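Long-range contact in protein toll (PDB 4LXR), which is a cell-surface receptor that binds the cleaved cytokine spaetzle and signals in innate immunity and in dorsal-ventral patterning of the fly embryo: residues 364-378 and 388-402. Sequence-based numbering, arbitrary orientation.
With NAG (2-acetamido-2-deoxy-beta-D-glucopyranose), chain L; NAG (2-acetamido-2-deoxy-beta-D-glucopyranose), chain D.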
ATOM      1  N   ASN A 364     -14.658   8.255  24.925  1.00 40.17           N
ATOM      2  CA  ASN A 364     -14.942   8.770  23.588  1.00 40.58           C
ATOM      3  C   ASN A 364     -13.860   8.423  22.561  1.00 33.02           C
ATOM      4  O   ASN A 364     -13.946   8.832  21.405  1.00 26.52           O
ATOM      5  CB  ASN A 364     -15.124  10.292  23.631  1.00 45.67           C
ATOM      6  CG  ASN A 364     -16.527  10.698  24.010  1.00 47.75           C
ATOM      7  OD1 ASN A 364     -17.483  10.293  23.362  1.00 45.85           O
ATOM      8  ND2 ASN A 364     -16.657  11.495  25.075  1.00 59.39           N
ATOM      9  N   LEU A 365     -12.839   7.692  22.986  1.00 24.81           N
ATOM     10  CA  LEU A 365     -11.720   7.368  22.099  1.00 33.38           C
ATOM     11  C   LEU A 365     -12.215   6.626  20.865  1.00 33.57           C
ATOM     12  O   LEU A 365     -12.916   5.635  20.998  1.00 25.81           O
ATOM     13  CB  LEU A 365     -10.699   6.489  22.824  1.00 22.59           C
ATOM     14  CG  LEU A 365      -9.291   6.476  22.235  1.00 32.92           C
ATOM     15  CD1 LEU A 365      -8.700   7.892  22.207  1.00 27.81           C
ATOM     16  CD2 LEU A 365      -8.401   5.530  23.041  1.00 21.57           C
ATOM     17  N   THR A 366     -11.852   7.104  19.672  1.00 31.05           N
ATOM     18  CA  THR A 366     -12.253   6.441  18.433  1.00 27.02           C
ATOM     19  C   THR A 366     -11.092   5.759  17.708  1.00 31.44           C
ATOM     20  O   THR A 366     -11.310   4.803  16.959  1.00 30.83           O
ATOM     21  CB  THR A 366     -12.972   7.400  17.460  1.00 24.25           C
ATOM     22  OG1 THR A 366     -12.080   8.442  17.060  1.00 29.32           O
ATOM     23  CG2 THR A 366     -14.213   8.019  18.132  1.00 23.64           C
ATOM     24  N   ASP A 367      -9.875   6.249  17.942  1.00 28.41           N
ATOM     25  CA  ASP A 367      -8.689   5.786  17.225  1.00 27.26           C
ATOM     26  C   ASP A 367      -7.554   5.593  18.198  1.00 28.15           C
ATOM     27  O   ASP A 367      -7.214   6.502  18.952  1.00 31.47           O
ATOM     28  CB  ASP A 367      -8.248   6.799  16.143  1.00 18.95           C
ATOM     29  CG  ASP A 367      -9.237   6.885  15.006  1.00 33.80           C
ATOM     30  OD1 ASP A 367      -9.196   6.015  14.101  1.00 43.84           O
ATOM     31  OD2 ASP A 367     -10.075   7.809  15.038  1.00 33.59           O
ATOM     32  N   LEU A 368      -6.959   4.409  18.179  1.00 24.43           N
ATOM     33  CA  LEU A 368      -5.897   4.107  19.113  1.00 21.42           C
ATOM     34  C   LEU A 368      -4.744   3.446  18.381  1.00 24.17           C
ATOM     35  O   LEU A 368      -4.897   2.365  17.821  1.00 28.42           O
ATOM     36  CB  LEU A 368      -6.414   3.231  20.264  1.00 23.50           C
ATOM     37  CG  LEU A 368      -5.352   2.780  21.263  1.00 24.43           C
ATOM     38  CD1 LEU A 368      -4.555   4.014  21.781  1.00 29.42           C
ATOM     39  CD2 LEU A 368      -5.986   2.033  22.417  1.00 21.97           C
ATOM     40  N   ARG A 369      -3.586   4.102  18.391  0.51 24.69           N
ATOM     41  CA  ARG A 369      -2.420   3.613  17.664  0.51 22.16           C
ATOM     42  C   ARG A 369      -1.335   3.162  18.628  0.51 24.11           C
ATOM     43  O   ARG A 369      -0.722   3.981  19.323  0.51 24.48           O
ATOM     44  CB  ARG A 369      -1.874   4.698  16.737  0.51 24.31           C
ATOM     45  CG  ARG A 369      -2.922   5.350  15.837  0.51 26.95           C
ATOM     46  CD  ARG A 369      -3.417   4.405  14.746  0.51 25.58           C
ATOM     47  NE  ARG A 369      -2.337   3.982  13.850  0.51 28.36           N
ATOM     48  CZ  ARG A 369      -2.430   3.934  12.522  0.51 27.35           C
ATOM     49  NH1 ARG A 369      -1.395   3.522  11.797  0.51 20.27           N
ATOM     50  NH2 ARG A 369      -3.560   4.285  11.918  0.51 26.58           N
ATOM     51  N   LEU A 370      -1.104   1.853  18.674  1.00 21.87           N
ATOM     52  CA  LEU A 370      -0.096   1.285  19.552  1.00 20.31           C
ATOM     53  C   LEU A 370       0.969   0.529  18.773  1.00 22.56           C
ATOM     54  O   LEU A 370       1.760  -0.205  19.361  1.00 19.00           O
ATOM     55  CB  LEU A 370      -0.754   0.341  20.571  1.00 20.64           C
ATOM     56  CG  LEU A 370      -1.702   1.028  21.558  1.00 25.23           C
ATOM     57  CD1 LEU A 370      -2.527  -0.003  22.352  1.00 22.79           C
ATOM     58  CD2 LEU A 370      -0.886   1.909  22.494  1.00 27.59           C
ATOM     59  N   GLU A 371       0.973   0.678  17.449  1.00 20.60           N
ATOM     60  CA  GLU A 371       1.862  -0.133  16.616  1.00 18.11           C
ATOM     61  C   GLU A 371       3.332   0.183  16.935  1.00 24.44           C
ATOM     62  O   GLU A 371       3.643   1.256  17.457  1.00 26.22           O
ATOM     63  CB  GLU A 371       1.530   0.033  15.110  1.00 18.35           C
ATOM     64  CG  GLU A 371       1.766   1.447  14.526  1.00 23.93           C
ATOM     65  CD  GLU A 371       0.540   2.353  14.613  1.00 33.36           C
ATOM     66  OE1 GLU A 371      -0.310   2.139  15.513  1.00 26.89           O
ATOM     67  OE2 GLU A 371       0.419   3.272  13.762  1.00 32.77           O
ATOM     68  N   ASP A 372       4.220  -0.764  16.647  1.00 22.99           N
ATOM     69  CA  ASP A 372       5.665  -0.598  16.852  1.00 23.84           C
ATOM     70  C   ASP A 372       6.059  -0.361  18.307  1.00 31.74           C
ATOM     71  O   ASP A 372       6.739   0.615  18.666  1.00 24.50           O
ATOM     72  CB  ASP A 372       6.255   0.443  15.885  1.00 26.43           C
ATOM     73  CG  ASP A 372       6.161  -0.014  14.426  1.00 26.65           C
ATOM     74  OD1 ASP A 372       6.922  -0.920  14.020  1.00 33.60           O
ATOM     75  OD2 ASP A 372       5.303   0.505  13.698  1.00 31.05           O
ATOM     76  N   ASN A 373       5.629  -1.306  19.130  1.00 29.29           N
ATOM     77  CA  ASN A 373       5.949  -1.327  20.536  1.00 22.42           C
ATOM     78  C   ASN A 373       6.305  -2.753  20.947  1.00 32.71           C
ATOM     79  O   ASN A 373       6.515  -3.609  20.094  1.00 32.53           O
ATOM     80  CB  ASN A 373       4.776  -0.759  21.338  1.00 20.87           C
ATOM     81  CG  ASN A 373       4.833   0.766  21.424  1.00 25.71           C
ATOM     82  OD1 ASN A 373       5.687   1.313  22.112  1.00 24.53           O
ATOM     83  ND2 ASN A 373       3.961   1.444  20.698  1.00 22.82           N
ATOM     84  N   LEU A 374       6.376  -3.004  22.244  1.00 22.11           N
ATOM     85  CA  LEU A 374       6.808  -4.297  22.743  1.00 23.06           C
ATOM     86  C   LEU A 374       5.770  -4.896  23.665  1.00 23.51           C
ATOM     87  O   LEU A 374       6.123  -5.518  24.649  1.00 24.46           O
ATOM     88  CB  LEU A 374       8.116  -4.138  23.512  1.00 24.06           C
ATOM     89  CG  LEU A 374       9.283  -3.547  22.717  1.00 34.95           C
ATOM     90  CD1 LEU A 374      10.454  -3.263  23.639  1.00 39.12           C
ATOM     91  CD2 LEU A 374       9.700  -4.489  21.584  1.00 32.16           C
ATOM     92  N   LEU A 375       4.490  -4.670  23.374  1.00 22.95           N
ATOM     93  CA  LEU A 375       3.415  -5.203  24.206  1.00 27.25           C
ATOM     94  C   LEU A 375       3.259  -6.714  24.002  1.00 29.07           C
ATOM     95  O   LEU A 375       3.401  -7.218  22.881  1.00 27.62           O
ATOM     96  CB  LEU A 375       2.100  -4.479  23.894  1.00 25.74           C
ATOM     97  CG  LEU A 375       2.160  -2.974  24.217  1.00 25.20           C
ATOM     98  CD1 LEU A 375       1.037  -2.236  23.553  1.00 21.67           C
ATOM     99  CD2 LEU A 375       2.146  -2.739  25.717  1.00 23.22           C
ATOM    100  N   THR A 376       2.960  -7.431  25.079  1.00 30.50           N
ATOM    101  CA  THR A 376       2.907  -8.888  25.015  1.00 27.01           C
ATOM    102  C   THR A 376       1.519  -9.463  25.234  1.00 25.75           C
ATOM    103  O   THR A 376       1.319 -10.639  25.038  1.00 26.20           O
ATOM    104  CB  THR A 376       3.806  -9.541  26.057  1.00 31.15           C
ATOM    105  OG1 THR A 376       3.533  -8.961  27.337  1.00 31.55           O
ATOM    106  CG2 THR A 376       5.268  -9.372  25.708  1.00 28.74           C
ATOM    107  N   GLY A 377       0.563  -8.642  25.639  1.00 30.69           N
ATOM    108  CA  GLY A 377      -0.748  -9.165  25.952  1.00 25.94           C
ATOM    109  C   GLY A 377      -1.835  -8.132  25.806  1.00 33.39           C
ATOM    110  O   GLY A 377      -1.568  -6.934  25.691  1.00 24.83           O
ATOM    111  N   ILE A 378      -3.074  -8.602  25.761  1.00 25.74           N
ATOM    112  CA  ILE A 378      -4.221  -7.714  25.847  1.00 25.60           C
ATOM    113  C   ILE A 378      -5.037  -8.274  26.983  1.00 34.91           C
ATOM    114  O   ILE A 378      -5.407  -9.464  26.966  1.00 28.54           O
ATOM    115  CB  ILE A 378      -5.066  -7.697  24.565  1.00 30.03           C
ATOM    116  CG1 ILE A 378      -4.184  -7.447  23.346  1.00 28.12           C
ATOM    117  CG2 ILE A 378      -6.160  -6.632  24.664  1.00 24.95           C
ATOM    118  CD1 ILE A 378      -4.970  -7.213  22.068  1.00 23.83           C
ATOM    119  N   ASN A 388     -16.620   3.221  22.145  1.00 35.79           N
ATOM    120  CA  ASN A 388     -16.639   4.013  20.914  1.00 35.80           C
ATOM    121  C   ASN A 388     -15.450   3.805  19.979  1.00 30.17           C
ATOM    122  O   ASN A 388     -15.413   4.371  18.873  1.00 35.60           O
ATOM    123  CB  ASN A 388     -16.754   5.515  21.225  1.00 39.17           C
ATOM    124  CG  ASN A 388     -18.186   5.966  21.377  1.00 46.57           C
ATOM    125  OD1 ASN A 388     -18.997   5.285  21.990  1.00 45.65           O
ATOM    126  ND2 ASN A 388     -18.508   7.115  20.799  1.00 57.83           N
ATOM    127  N   LEU A 389     -14.455   3.050  20.432  1.00 27.65           N
ATOM    128  CA  LEU A 389     -13.246   2.840  19.629  1.00 29.71           C
ATOM    129  C   LEU A 389     -13.604   2.263  18.252  1.00 27.34           C
ATOM    130  O   LEU A 389     -14.381   1.327  18.162  1.00 25.91           O
ATOM    131  CB  LEU A 389     -12.282   1.907  20.359  1.00 29.60           C
ATOM    132  CG  LEU A 389     -10.872   1.842  19.770  1.00 24.46           C
ATOM    133  CD1 LEU A 389     -10.207   3.218  19.849  1.00 21.47           C
ATOM    134  CD2 LEU A 389     -10.042   0.773  20.491  1.00 24.47           C
ATOM    135  N   VAL A 390     -13.062   2.842  17.189  1.00 35.50           N
ATOM    136  CA  VAL A 390     -13.410   2.419  15.836  1.00 34.18           C
ATOM    137  C   VAL A 390     -12.247   1.647  15.191  1.00 35.75           C
ATOM    138  O   VAL A 390     -12.445   0.568  14.615  1.00 25.80           O
ATOM    139  CB  VAL A 390     -13.843   3.618  14.964  1.00 34.21           C
ATOM    140  CG1 VAL A 390     -14.142   3.172  13.542  1.00 34.00           C
ATOM    141  CG2 VAL A 390     -15.065   4.300  15.584  1.00 31.02           C
ATOM    142  N   THR A 391     -11.032   2.182  15.290  1.00 24.66           N
ATOM    143  CA  THR A 391      -9.880   1.416  14.833  1.00 34.81           C
ATOM    144  C   THR A 391      -8.788   1.291  15.892  1.00 37.63           C
ATOM    145  O   THR A 391      -8.449   2.260  16.574  1.00 30.87           O
ATOM    146  CB  THR A 391      -9.313   1.874  13.453  1.00 28.92           C
ATOM    147  OG1 THR A 391      -8.067   2.528  13.619  1.00 36.85           O
ATOM    148  CG2 THR A 391     -10.268   2.758  12.726  1.00 20.76           C
ATOM    149  N   LEU A 392      -8.291   0.061  16.033  1.00 34.33           N
ATOM    150  CA  LEU A 392      -7.240  -0.301  16.970  1.00 30.37           C
ATOM    151  C   LEU A 392      -6.059  -0.855  16.172  1.00 34.06           C
ATOM    152  O   LEU A 392      -6.199  -1.845  15.430  1.00 31.12           O
ATOM    153  CB  LEU A 392      -7.746  -1.357  17.969  1.00 24.77           C
ATOM    154  CG  LEU A 392      -6.744  -1.886  18.996  1.00 24.71           C
ATOM    155  CD1 LEU A 392      -6.165  -0.720  19.845  1.00 21.01           C
ATOM    156  CD2 LEU A 392      -7.365  -2.974  19.910  1.00 22.57           C
ATOM    157  N   VAL A 393      -4.903  -0.212  16.306  1.00 23.38           N
ATOM    158  CA  VAL A 393      -3.708  -0.641  15.574  1.00 23.33           C
ATOM    159  C   VAL A 393      -2.643  -1.078  16.569  1.00 29.72           C
ATOM    160  O   VAL A 393      -2.190  -0.277  17.391  1.00 26.95           O
ATOM    161  CB  VAL A 393      -3.153   0.469  14.644  1.00 29.86           C
ATOM    162  CG1 VAL A 393      -1.986  -0.051  13.800  1.00 20.66           C
ATOM    163  CG2 VAL A 393      -4.242   1.000  13.741  1.00 25.23           C
ATOM    164  N   MET A 394      -2.277  -2.363  16.517  1.00 26.29           N
ATOM    165  CA  MET A 394      -1.290  -2.919  17.430  1.00 27.27           C
ATOM    166  C   MET A 394      -0.274  -3.744  16.669  1.00 26.90           C
ATOM    167  O   MET A 394       0.292  -4.719  17.199  1.00 20.90           O
ATOM    168  CB  MET A 394      -1.952  -3.759  18.524  1.00 23.15           C
ATOM    169  CG  MET A 394      -2.971  -2.974  19.345  1.00 23.47           C
ATOM    170  SD  MET A 394      -3.513  -3.879  20.791  1.00 27.30           S
ATOM    171  CE  MET A 394      -2.011  -4.040  21.736  1.00 22.13           C
ATOM    172  N   SER A 395      -0.049  -3.336  15.423  1.00 23.32           N
ATOM    173  CA  SER A 395       0.922  -3.985  14.544  1.00 24.41           C
ATOM    174  C   SER A 395       2.324  -3.943  15.108  1.00 23.41           C
ATOM    175  O   SER A 395       2.707  -2.969  15.760  1.00 28.10           O
ATOM    176  CB  SER A 395       0.929  -3.280  13.190  1.00 27.47           C
ATOM    177  OG  SER A 395      -0.397  -3.055  12.773  1.00 28.04           O
ATOM    178  N   ARG A 396       3.091  -4.993  14.827  1.00 23.89           N
ATOM    179  CA  ARG A 396       4.501  -5.059  15.184  1.00 26.73           C
ATOM    180  C   ARG A 396       4.706  -4.790  16.677  1.00 32.63           C
ATOM    181  O   ARG A 396       5.439  -3.875  17.069  1.00 28.74           O
ATOM    182  CB  ARG A 396       5.334  -4.107  14.309  1.00 28.62           C
ATOM    183  CG  ARG A 396       5.392  -4.523  12.821  1.00 32.56           C
ATOM    184  CD  ARG A 396       6.062  -3.474  11.924  1.00 27.20           C
ATOM    185  NE  ARG A 396       5.399  -2.182  12.067  1.00 30.56           N
ATOM    186  CZ  ARG A 396       4.336  -1.800  11.367  1.00 29.03           C
ATOM    187  NH1 ARG A 396       3.822  -2.581  10.429  1.00 29.28           N
ATOM    188  NH2 ARG A 396       3.788  -0.629  11.606  1.00 24.27           N
ATOM    189  N   ASN A 397       4.015  -5.581  17.494  1.00 27.15           N
ATOM    190  CA  ASN A 397       4.312  -5.705  18.916  1.00 22.77           C
ATOM    191  C   ASN A 397       4.844  -7.124  19.159  1.00 25.46           C
ATOM    192  O   ASN A 397       5.351  -7.741  18.237  1.00 27.61           O
ATOM    193  CB  ASN A 397       3.078  -5.381  19.761  1.00 21.38           C
ATOM    194  CG  ASN A 397       2.905  -3.883  19.998  1.00 26.95           C
ATOM    195  OD1 ASN A 397       3.304  -3.370  21.043  1.00 33.82           O
ATOM    196  ND2 ASN A 397       2.314  -3.175  19.030  1.00 20.83           N
ATOM    197  N   ARG A 398       4.752  -7.629  20.385  1.00 23.41           N
ATOM    198  CA  ARG A 398       5.132  -9.010  20.693  1.00 23.95           C
ATOM    199  C   ARG A 398       3.930  -9.719  21.306  1.00 30.65           C
ATOM    200  O   ARG A 398       4.072 -10.495  22.254  1.00 28.07           O
ATOM    201  CB  ARG A 398       6.291  -9.065  21.691  1.00 24.73           C
ATOM    202  CG  ARG A 398       7.512  -8.194  21.350  1.00 39.70           C
ATOM    203  CD  ARG A 398       8.047  -8.429  19.949  1.00 41.07           C
ATOM    204  NE  ARG A 398       8.418  -9.822  19.733  1.00 58.51           N
ATOM    205  CZ  ARG A 398       8.084 -10.540  18.664  1.00 67.64           C
ATOM    206  NH1 ARG A 398       7.356 -10.006  17.689  1.00 63.47           N
ATOM    207  NH2 ARG A 398       8.477 -11.805  18.575  1.00 76.44           N
ATOM    208  N   LEU A 399       2.741  -9.444  20.776  1.00 23.71           N
ATOM    209  CA  LEU A 399       1.508  -9.952  21.379  1.00 27.71           C
ATOM    210  C   LEU A 399       1.471 -11.457  21.311  1.00 30.93           C
ATOM    211  O   LEU A 399       1.711 -12.037  20.262  1.00 30.00           O
ATOM    212  CB  LEU A 399       0.275  -9.379  20.681  1.00 23.42           C
ATOM    213  CG  LEU A 399       0.030  -7.888  20.886  1.00 23.45           C
ATOM    214  CD1 LEU A 399      -1.253  -7.461  20.158  1.00 23.42           C
ATOM    215  CD2 LEU A 399      -0.085  -7.653  22.378  1.00 25.61           C
ATOM    216  N   ARG A 400       1.180 -12.084  22.441  1.00 30.72           N
ATOM    217  CA  ARG A 400       1.144 -13.533  22.512  1.00 28.20           C
ATOM    218  C   ARG A 400      -0.200 -14.009  23.080  1.00 36.12           C
ATOM    219  O   ARG A 400      -0.732 -15.037  22.658  1.00 37.91           O
ATOM    220  CB  ARG A 400       2.342 -14.060  23.318  1.00 34.13           C
ATOM    221  CG  ARG A 400       2.074 -15.308  24.137  1.00 49.43           C
ATOM    222  CD  ARG A 400       3.060 -16.424  23.815  1.00 68.64           C
ATOM    223  NE  ARG A 400       2.708 -17.677  24.486  1.00 74.36           N
ATOM    224  CZ  ARG A 400       1.777 -18.522  24.046  1.00 76.46           C
ATOM    225  NH1 ARG A 400       1.100 -18.248  22.933  1.00 77.89           N
ATOM    226  NH2 ARG A 400       1.516 -19.637  24.718  1.00 68.35           N
ATOM    227  N   THR A 401      -0.763 -13.265  24.025  1.00 26.93           N
ATOM    228  CA  THR A 401      -2.067 -13.640  24.553  1.00 34.31           C
ATOM    229  C   THR A 401      -3.104 -12.540  24.434  1.00 26.87           C
ATOM    230  O   THR A 401      -2.796 -11.350  24.529  1.00 37.19           O
ATOM    231  CB  THR A 401      -2.012 -14.068  26.033  1.00 34.90           C
ATOM    232  OG1 THR A 401      -1.850 -12.903  26.855  1.00 36.66           O
ATOM    233  CG2 THR A 401      -0.884 -15.047  26.268  1.00 29.15           C
ATOM    234  N   ILE A 402      -4.342 -12.966  24.233  1.00 27.15           N
ATOM    235  CA  ILE A 402      -5.485 -12.079  24.184  1.00 28.12           C
ATOM    236  C   ILE A 402      -6.514 -12.623  25.161  1.00 36.61           C
ATOM    237  O   ILE A 402      -7.033 -13.718  24.968  1.00 34.91           O
ATOM    238  CB  ILE A 402      -6.099 -12.031  22.778  1.00 28.64           C
ATOM    239  CG1 ILE A 402      -5.031 -11.654  21.749  1.00 34.27           C
ATOM    240  CG2 ILE A 402      -7.280 -11.032  22.732  1.00 26.22           C
ATOM    241  CD1 ILE A 402      -5.601 -11.258  20.400  1.00 37.03           C
TER
HETATM  242  C1  NAG L2017     -18.035  11.820  25.400  1.00 47.23           C
HETATM  243  C2  NAG L2017     -18.220  11.039  26.733  1.00 67.34           C
HETATM  244  C3  NAG L2017     -19.432  11.555  27.511  1.00 67.89           C
HETATM  245  C4  NAG L2017     -19.336  13.060  27.702  1.00 63.64           C
HETATM  246  C5  NAG L2017     -19.270  13.716  26.328  1.00 59.50           C
HETATM  247  C6  NAG L2017     -19.160  15.222  26.392  1.00 58.38           C
HETATM  248  C7  NAG L2017     -19.271   9.030  25.742  1.00 62.05           C
HETATM  249  C8  NAG L2017     -19.220   7.535  25.654  1.00 61.00           C
HETATM  250  N2  NAG L2017     -18.333   9.605  26.510  1.00 63.53           N
HETATM  251  O3  NAG L2017     -19.492  10.902  28.774  1.00 75.92           O
HETATM  252  O4  NAG L2017     -20.438  13.554  28.460  1.00 57.91           O
HETATM  253  O5  NAG L2017     -18.093  13.249  25.652  1.00 54.68           O
HETATM  254  O6  NAG L2017     -18.026  15.622  27.151  1.00 56.68           O
HETATM  255  O7  NAG L2017     -20.119   9.685  25.138  1.00 60.20           O
HETATM  256  C1  NAG D   1      -8.313  14.181  15.948  1.00 24.08           C
HETATM  257  C2  NAG D   1      -8.153  14.684  14.503  1.00 27.81           C
HETATM  258  C3  NAG D   1      -9.419  14.403  13.699  1.00 30.42           C
HETATM  259  C4  NAG D   1      -9.838  12.942  13.821  1.00 31.31           C
HETATM  260  C5  NAG D   1      -9.924  12.534  15.291  1.00 24.32           C
HETATM  261  C6  NAG D   1     -10.238  11.064  15.495  1.00 22.74           C
HETATM  262  C7  NAG D   1      -6.616  16.564  14.152  1.00 35.81           C
HETATM  263  C8  NAG D   1      -6.469  18.059  14.127  1.00 26.28           C
HETATM  264  N2  NAG D   1      -7.831  16.101  14.455  1.00 32.13           N
HETATM  265  O3  NAG D   1      -9.186  14.736  12.335  1.00 31.36           O
HETATM  266  O4  NAG D   1     -11.124  12.787  13.231  1.00 32.79           O
HETATM  267  O5  NAG D   1      -8.670  12.786  15.933  1.00 24.11           O
HETATM  268  O6  NAG D   1      -9.337  10.216  14.791  1.00 21.73           O
HETATM  269  O7  NAG D   1      -5.675  15.810  13.916  1.00 37.36           O
HETATM  270  O   HOH W   1     -16.474   9.462  20.451  1.00 36.97           O
HETATM  271  O   HOH W   2     -14.101   4.585  23.166  1.00 26.67           O
HETATM  272  O   HOH W   3       1.028 -12.336  27.154  1.00 28.57           O
HETATM  273  O   HOH W   4      -4.081 -11.464  27.830  1.00 34.10           O
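Asn397 reaches across from 388-402 and ties down the turn that follows strand 367-369. Its ND2 donates almost straight to Leu370 O (3.0 Å, 176° at the hydrogen). Asn373 ND2 meets the same oxygen from the opposite face of the carbonyl. Asn397 OD1 accepts from Leu375 N in its carbonyl plane, on a lone pair (2.9 Å). Both ends of the amide are thus used, which fixes its rotation. This is the asparagine ladder of leucine-rich repeats, here joining repeats 10 and 11.

The tight part is the apolar side, where Leu368, Leu392 and Met394 pack. Leu368 and Leu392 run side by side, with Leu368 CD2 3.8 Å from Leu392 CD1. Met394 bends at its last torsion (chi3 63°), and CE comes to 4.0 Å from Leu375 CD1. Its SD touches Ile378 CD1 at 3.9 Å.

The other strand face is polar and partly exposed at Asp367, Arg369 and Thr391. In one of its two conformers, Arg369 sets a guanidinium face over Val393 CG2, off toward the rim. There its NE and NH1 both hold Glu371 OE2 in a salt bridge. Val393 CG1 also meets Glu371 OE1, so the buried valine lies against both partners. In the turns after the strands, exposed Arg396 grips Asp372 side-on: NE goes to OD1 (2.8 Å) and NH2 to OD2. Water 1 links Asn364 O and OD1 to Asn388 ND2. Asn364 ND2 carries an N-linked sugar and also hydrogen-bonds to Val339 O. A second glycan donates its O6 to Asp367 OD2.

Strands 367-369 and 391-393 are parallel, and 377-378 pairs with 401-402 farther round the coil. Asn373 bonds back to Leu346 O and Leu351 N, while Asn421 repeats the pattern on Met394 O and Leu399 N. Strand 343-345 flanks 367-369, and strand 415-417 flanks 391-393.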